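Local coordinates for ribose-phosphate pyrophosphokinase (Thermus thermophilus, PDB 7PN0), which probably catalyses transfer of the diphosphate group of ATP to ribose 5-phosphate, giving the nucleotide precursor phosphoribosyl diphosphate (PRPP) and AMP, at residues R122-T127 and E292-I297; T198-R203 and A230-M235. All coordinates share one frame; numbering follows the deposited sequence.

Contact 1. Residues R122-T127 and E292-I297; sequences RVLTMT and EAIWRI. With SO4 (sulfate ion), chain F.
Leu124 meets the helical segment 292-297 with both branches of its fork. With CG anti to the backbone N (chi1 175°), the side chain reaches out from the strand, and chi2 of 57° spreads the two methyls over the helix. CD2 presses on Ile294 CG1 at 3.5 Å, tighter than ordinary carbon packing, the two side chains standing roughly perpendicular. CD1 lies 4.1 Å from Ala293 CB, one residue earlier on the helix. Ile297 brings its CD1 to within 4.0 Å of Leu124 CD2 and is nearly as close to the other methyl, so the fork is touched from three helix positions. Strand 122-126 belongs to the parallel sheet of a phosphoribosyltransferase-like half, and helix 287-299, which follows the last strand of the other sheet, packs against it; the segment axes run near-antiparallel (156°) and 10.4 Å apart. Cutting Leu124 back to an alanine would probably leave a gap facing Ala293, Ile294 and Ile297. Arg122 bends at chi3, and its NE comes to 3.6 Å from Ile297 CG2, the two side chains running alongside each other but pointing opposite ways. Its NH1 is bound by Asp142 in a salt bridge and by Ser80 of the second subunit. Past the strand end, Thr127 OG1 donates to sulfate O2 at 2.6 Å; Ser145, Ala146 and Arg175 also bind this ion.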
loop_
_atom_site.group_PDB
_atom_site.type_symbol
_atom_site.label_atom_id
_atom_site.label_comp_id
_atom_site.label_asym_id
_atom_site.label_seq_id
_atom_site.Cartn_x
_atom_site.Cartn_y
_atom_site.Cartn_z
ATOM N N ARG A 122 -5.093 -12.003 10.018
ATOM C CA ARG A 122 -6.115 -11.999 11.073
ATOM C C ARG A 122 -5.397 -12.065 12.400
ATOM O O ARG A 122 -4.257 -12.545 12.473
ATOM C CB ARG A 122 -7.067 -13.216 11.126
ATOM C CG ARG A 122 -7.613 -13.767 9.831
ATOM C CD ARG A 122 -8.489 -14.973 10.124
ATOM N NE ARG A 122 -9.562 -14.611 11.035
ATOM C CZ ARG A 122 -10.629 -13.877 10.694
ATOM N NH1 ARG A 122 -11.524 -13.587 11.602
ATOM N NH2 ARG A 122 -10.838 -13.489 9.439
ATOM N N VAL A 123 -6.110 -11.685 13.448
ATOM C CA VAL A 123 -5.610 -11.802 14.838
ATOM C C VAL A 123 -6.734 -12.467 15.627
ATOM O O VAL A 123 -7.898 -12.183 15.351
ATOM C CB VAL A 123 -5.215 -10.449 15.466
ATOM C CG1 VAL A 123 -4.900 -10.554 16.928
ATOM C CG2 VAL A 123 -4.033 -9.849 14.760
ATOM N N LEU A 124 -6.345 -13.291 16.577
ATOM C CA LEU A 124 -7.222 -13.912 17.605
ATOM C C LEU A 124 -6.598 -13.586 18.951
ATOM O O LEU A 124 -5.432 -13.941 19.124
ATOM C CB LEU A 124 -7.320 -15.434 17.392
ATOM C CG LEU A 124 -8.105 -16.197 18.468
ATOM C CD1 LEU A 124 -9.511 -15.648 18.577
ATOM C CD2 LEU A 124 -8.072 -17.706 18.193
ATOM N N THR A 125 -7.335 -12.906 19.835
ATOM C CA THR A 125 -6.750 -12.427 21.099
ATOM C C THR A 125 -7.812 -12.497 22.181
ATOM O O THR A 125 -8.965 -12.740 21.875
ATOM C CB THR A 125 -6.089 -11.050 20.921
ATOM O OG1 THR A 125 -5.373 -10.680 22.091
ATOM C CG2 THR A 125 -7.053 -9.931 20.599
ATOM N N MET A 126 -7.431 -12.153 23.400
ATOM C CA MET A 126 -8.374 -12.214 24.541
ATOM C C MET A 126 -8.107 -11.015 25.441
ATOM O O MET A 126 -6.951 -10.674 25.646
ATOM C CB MET A 126 -8.246 -13.521 25.317
ATOM C CG MET A 126 -9.075 -13.562 26.593
ATOM S SD MET A 126 -8.959 -15.202 27.404
ATOM C CE MET A 126 -10.147 -16.127 26.451
ATOM N N THR A 127 -9.163 -10.439 25.969
ATOM C CA THR A 127 -9.078 -9.348 26.964
ATOM C C THR A 127 -7.997 -8.326 26.566
ATOM O O THR A 127 -6.999 -8.125 27.324
ATOM C CB THR A 127 -8.895 -9.908 28.379
ATOM O OG1 THR A 127 -9.858 -10.939 28.632
ATOM C CG2 THR A 127 -9.022 -8.804 29.408
ATOM N N GLU A 292 -11.881 -23.721 20.332
ATOM C CA GLU A 292 -13.229 -23.576 19.754
ATOM C C GLU A 292 -13.226 -22.381 18.794
ATOM O O GLU A 292 -13.828 -22.502 17.732
ATOM C CB GLU A 292 -14.298 -23.418 20.833
ATOM C CG GLU A 292 -15.716 -23.554 20.300
ATOM C CD GLU A 292 -15.956 -24.822 19.496
ATOM O OE1 GLU A 292 -15.412 -25.870 19.891
ATOM O OE2 GLU A 292 -16.652 -24.752 18.445
ATOM N N ALA A 293 -12.651 -21.238 19.197
ATOM C CA ALA A 293 -12.589 -20.045 18.316
ATOM C C ALA A 293 -11.834 -20.403 17.022
ATOM O O ALA A 293 -12.321 -20.103 15.906
ATOM C CB ALA A 293 -11.949 -18.910 19.087
ATOM N N ILE A 294 -10.687 -21.060 17.142
ATOM C CA ILE A 294 -9.869 -21.425 15.957
ATOM C C ILE A 294 -10.719 -22.342 15.080
ATOM O O ILE A 294 -10.775 -22.097 13.852
ATOM C CB ILE A 294 -8.499 -21.996 16.353
ATOM C CG1 ILE A 294 -7.609 -20.902 16.949
ATOM C CG2 ILE A 294 -7.825 -22.689 15.192
ATOM C CD1 ILE A 294 -6.396 -21.425 17.693
ATOM N N TRP A 295 -11.373 -23.351 15.672
ATOM C CA TRP A 295 -12.236 -24.289 14.901
ATOM C C TRP A 295 -13.262 -23.471 14.097
ATOM O O TRP A 295 -13.428 -23.694 12.879
ATOM C CB TRP A 295 -12.883 -25.317 15.839
ATOM C CG TRP A 295 -13.740 -26.286 15.084
ATOM C CD1 TRP A 295 -15.094 -26.436 15.163
ATOM C CD2 TRP A 295 -13.280 -27.230 14.103
ATOM N NE1 TRP A 295 -15.504 -27.425 14.313
ATOM C CE2 TRP A 295 -14.425 -27.900 13.616
ATOM C CE3 TRP A 295 -12.024 -27.537 13.550
ATOM C CZ2 TRP A 295 -14.338 -28.870 12.614
ATOM C CZ3 TRP A 295 -11.942 -28.487 12.548
ATOM C CH2 TRP A 295 -13.088 -29.154 12.103
ATOM N N ARG A 296 -13.869 -22.480 14.731
ATOM C CA ARG A 296 -14.958 -21.696 14.112
ATOM C C ARG A 296 -14.383 -20.720 13.080
ATOM O O ARG A 296 -14.983 -20.589 12.020
ATOM C CB ARG A 296 -15.722 -20.977 15.206
ATOM C CG ARG A 296 -16.506 -21.968 16.030
ATOM C CD ARG A 296 -17.460 -21.299 16.945
ATOM N NE ARG A 296 -18.039 -22.323 17.814
ATOM C CZ ARG A 296 -19.178 -22.175 18.445
ATOM N NH1 ARG A 296 -19.861 -21.058 18.307
ATOM N NH2 ARG A 296 -19.633 -23.139 19.221
ATOM N N ILE A 297 -13.228 -20.121 13.336
ATOM C CA ILE A 297 -12.569 -19.269 12.301
ATOM C C ILE A 297 -12.322 -20.109 11.043
ATOM O O ILE A 297 -12.627 -19.649 9.965
ATOM C CB ILE A 297 -11.260 -18.670 12.857
ATOM C CG1 ILE A 297 -11.535 -17.647 13.946
ATOM C CG2 ILE A 297 -10.438 -18.053 11.749
ATOM C CD1 ILE A 297 -10.396 -17.388 14.911
HETATM S S SO4 F . -13.093 -9.097 28.809
HETATM O O1 SO4 F . -14.303 -9.255 28.040
HETATM O O2 SO4 F . -12.414 -10.376 28.830
HETATM O O3 SO4 F . -13.412 -8.696 30.200
HETATM O O4 SO4 F . -12.245 -8.136 28.191
#

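Contact 2. Residues T198-R203 and A230-M235; sequences TEVRVR and AVEALM
At Val202 a chi1 of -174° carries CG1 far from the backbone N and leaves CG2 beside it, turned to the helix, while Glu232 reaches back to the strand through a chain extended beyond CG. Val202 CG2 lies 3.4 Å from Ala233 O, a methyl-to-carbonyl contact rather than a hydrogen bond, and 4.2 Å from Ala233 CB. The same alanine methyl is met at 4.0 Å by Val200 CG2, so the small side chain of Ala233 sits against two valines two residues apart on one face of the strand. Its size matches the close approach of the backbones: the CA atoms of Val202 and Ala233 are 5.9 Å apart. Strand 200-206 is the outermost strand, within this chain, of the mixed sheet and pairs antiparallel with 187-194; helix 225-236 is the connecting helix of a beta-alpha-beta crossover from 213-218 to 241-246, and the directions of segments 200-203 and 230-235 differ by 59°. Ile190 and Lys192 of strand 187-194 also touch Ala233, continuing the packing onto the neighbouring strand. Toward the start of the strand the evidence is weaker. Val200 CG1 is modelled 3.0 Å from Glu232 OE1, and its chi1 of -4° nearly eclipses CG1 with the backbone N; both values make the exact placement of that methyl doubtful.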
loop_
_atom_site.group_PDB
_atom_site.type_symbol
_atom_site.label_atom_id
_atom_site.label_comp_id
_atom_site.label_asym_id
_atom_site.label_seq_id
_atom_site.Cartn_x
_atom_site.Cartn_y
_atom_site.Cartn_z
ATOM N N THR A 198 3.002 1.901 52.017
ATOM C CA THR A 198 3.011 1.010 53.218
ATOM C C THR A 198 1.651 1.165 53.917
ATOM O O THR A 198 1.212 0.211 54.603
ATOM C CB THR A 198 4.169 1.306 54.186
ATOM O OG1 THR A 198 5.266 0.484 53.787
ATOM C CG2 THR A 198 3.857 1.023 55.644
ATOM N N GLU A 199 1.036 2.346 53.772
ATOM C CA GLU A 199 -0.369 2.628 54.158
ATOM C C GLU A 199 -1.149 3.079 52.919
ATOM O O GLU A 199 -0.572 3.784 52.057
ATOM C CB GLU A 199 -0.419 3.698 55.248
ATOM C CG GLU A 199 0.589 3.487 56.366
ATOM C CD GLU A 199 0.738 4.679 57.300
ATOM O OE1 GLU A 199 1.700 4.681 58.099
ATOM O OE2 GLU A 199 -0.105 5.606 57.229
ATOM N N VAL A 200 -2.410 2.657 52.840
ATOM C CA VAL A 200 -3.420 3.141 51.855
ATOM C C VAL A 200 -4.640 3.583 52.666
ATOM O O VAL A 200 -4.991 2.881 53.647
ATOM C CB VAL A 200 -3.748 2.084 50.771
ATOM C CG1 VAL A 200 -2.888 0.838 50.907
ATOM C CG2 VAL A 200 -5.226 1.709 50.702
ATOM N N ARG A 201 -5.228 4.716 52.284
ATOM C CA ARG A 201 -6.333 5.397 53.010
ATOM C C ARG A 201 -7.645 5.151 52.251
ATOM O O ARG A 201 -7.688 5.453 51.043
ATOM C CB ARG A 201 -5.991 6.889 53.153
ATOM C CG ARG A 201 -7.187 7.827 53.288
ATOM C CD ARG A 201 -6.902 9.218 52.738
ATOM N NE ARG A 201 -5.666 9.784 53.274
ATOM C CZ ARG A 201 -5.512 10.304 54.498
ATOM N NH1 ARG A 201 -6.523 10.346 55.351
ATOM N NH2 ARG A 201 -4.334 10.780 54.869
ATOM N N VAL A 202 -8.679 4.649 52.939
ATOM C CA VAL A 202 -10.062 4.555 52.383
ATOM C C VAL A 202 -10.707 5.947 52.455
ATOM O O VAL A 202 -11.066 6.372 53.561
ATOM C CB VAL A 202 -10.921 3.493 53.097
ATOM C CG1 VAL A 202 -12.272 3.330 52.413
ATOM C CG2 VAL A 202 -10.198 2.152 53.181
ATOM N N ARG A 203 -10.839 6.626 51.312
ATOM C CA ARG A 203 -11.491 7.960 51.199
ATOM C C ARG A 203 -13.011 7.767 51.189
ATOM O O ARG A 203 -13.689 8.401 51.992
ATOM C CB ARG A 203 -11.049 8.708 49.935
ATOM C CG ARG A 203 -9.670 9.351 50.023
ATOM C CD ARG A 203 -9.468 10.464 48.996
ATOM N NE ARG A 203 -9.413 11.815 49.559
ATOM C CZ ARG A 203 -8.834 12.867 48.977
ATOM N NH1 ARG A 203 -8.245 12.744 47.796
ATOM N NH2 ARG A 203 -8.841 14.046 49.581
ATOM N N ALA A 230 -6.111 -2.606 46.650
ATOM C CA ALA A 230 -7.561 -2.852 46.745
ATOM C C ALA A 230 -7.819 -3.780 47.941
ATOM O O ALA A 230 -8.758 -3.515 48.717
ATOM C CB ALA A 230 -8.069 -3.422 45.457
ATOM N N VAL A 231 -7.040 -4.848 48.058
ATOM C CA VAL A 231 -7.243 -5.858 49.140
ATOM C C VAL A 231 -7.027 -5.157 50.486
ATOM O O VAL A 231 -7.854 -5.386 51.398
ATOM C CB VAL A 231 -6.322 -7.078 48.981
ATOM C CG1 VAL A 231 -6.427 -8.008 50.188
ATOM C CG2 VAL A 231 -6.639 -7.839 47.706
ATOM N N GLU A 232 -5.949 -4.374 50.618
ATOM C CA GLU A 232 -5.635 -3.666 51.894
ATOM C C GLU A 232 -6.787 -2.715 52.224
ATOM O O GLU A 232 -7.267 -2.742 53.371
ATOM C CB GLU A 232 -4.314 -2.896 51.806
ATOM C CG GLU A 232 -3.065 -3.751 51.943
ATOM C CD GLU A 232 -1.812 -2.915 52.170
ATOM O OE1 GLU A 232 -1.926 -1.672 52.304
ATOM O OE2 GLU A 232 -0.728 -3.496 52.208
ATOM N N ALA A 233 -7.235 -1.908 51.252
ATOM C CA ALA A 233 -8.369 -0.970 51.414
ATOM C C ALA A 233 -9.607 -1.731 51.897
ATOM O O ALA A 233 -10.315 -1.210 52.770
ATOM C CB ALA A 233 -8.680 -0.252 50.128
ATOM N N LEU A 234 -9.876 -2.901 51.311
ATOM C CA LEU A 234 -11.114 -3.684 51.552
ATOM C C LEU A 234 -11.058 -4.295 52.956
ATOM O O LEU A 234 -12.100 -4.305 53.639
ATOM C CB LEU A 234 -11.250 -4.767 50.475
ATOM C CG LEU A 234 -11.992 -4.321 49.216
ATOM C CD1 LEU A 234 -11.758 -5.301 48.054
ATOM C CD2 LEU A 234 -13.490 -4.169 49.493
ATOM N N MET A 235 -9.894 -4.759 53.389
ATOM C CA MET A 235 -9.759 -5.284 54.772
ATOM C C MET A 235 -9.858 -4.097 55.754
ATOM O O MET A 235 -10.512 -4.256 56.786
ATOM C CB MET A 235 -8.465 -6.068 54.971
ATOM C CG MET A 235 -8.348 -7.324 54.093
ATOM S SD MET A 235 -9.815 -8.411 54.003
ATOM C CE MET A 235 -9.753 -9.171 55.631
#

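In sequence, both segments of contact 2 fall between those of contact 1, but in space the two contacts flank the centre of the chain: their centres are 38 Å apart and their nearest atoms about 17 Å, so they do not touch. Each places a helix on a sheet, but contact 1 brings together parts of the two halves, whereas contact 2 stays within the second sheet and its crossover helix. Contact 1 also reaches the second subunit; no other chain of the assembly touches contact 2. The chain leaving Thr127 soon reaches His129, one of the residues that contact bound ADP, as do Ser92, Tyr93, Arg95, Ser96, Lys98 and Asp100.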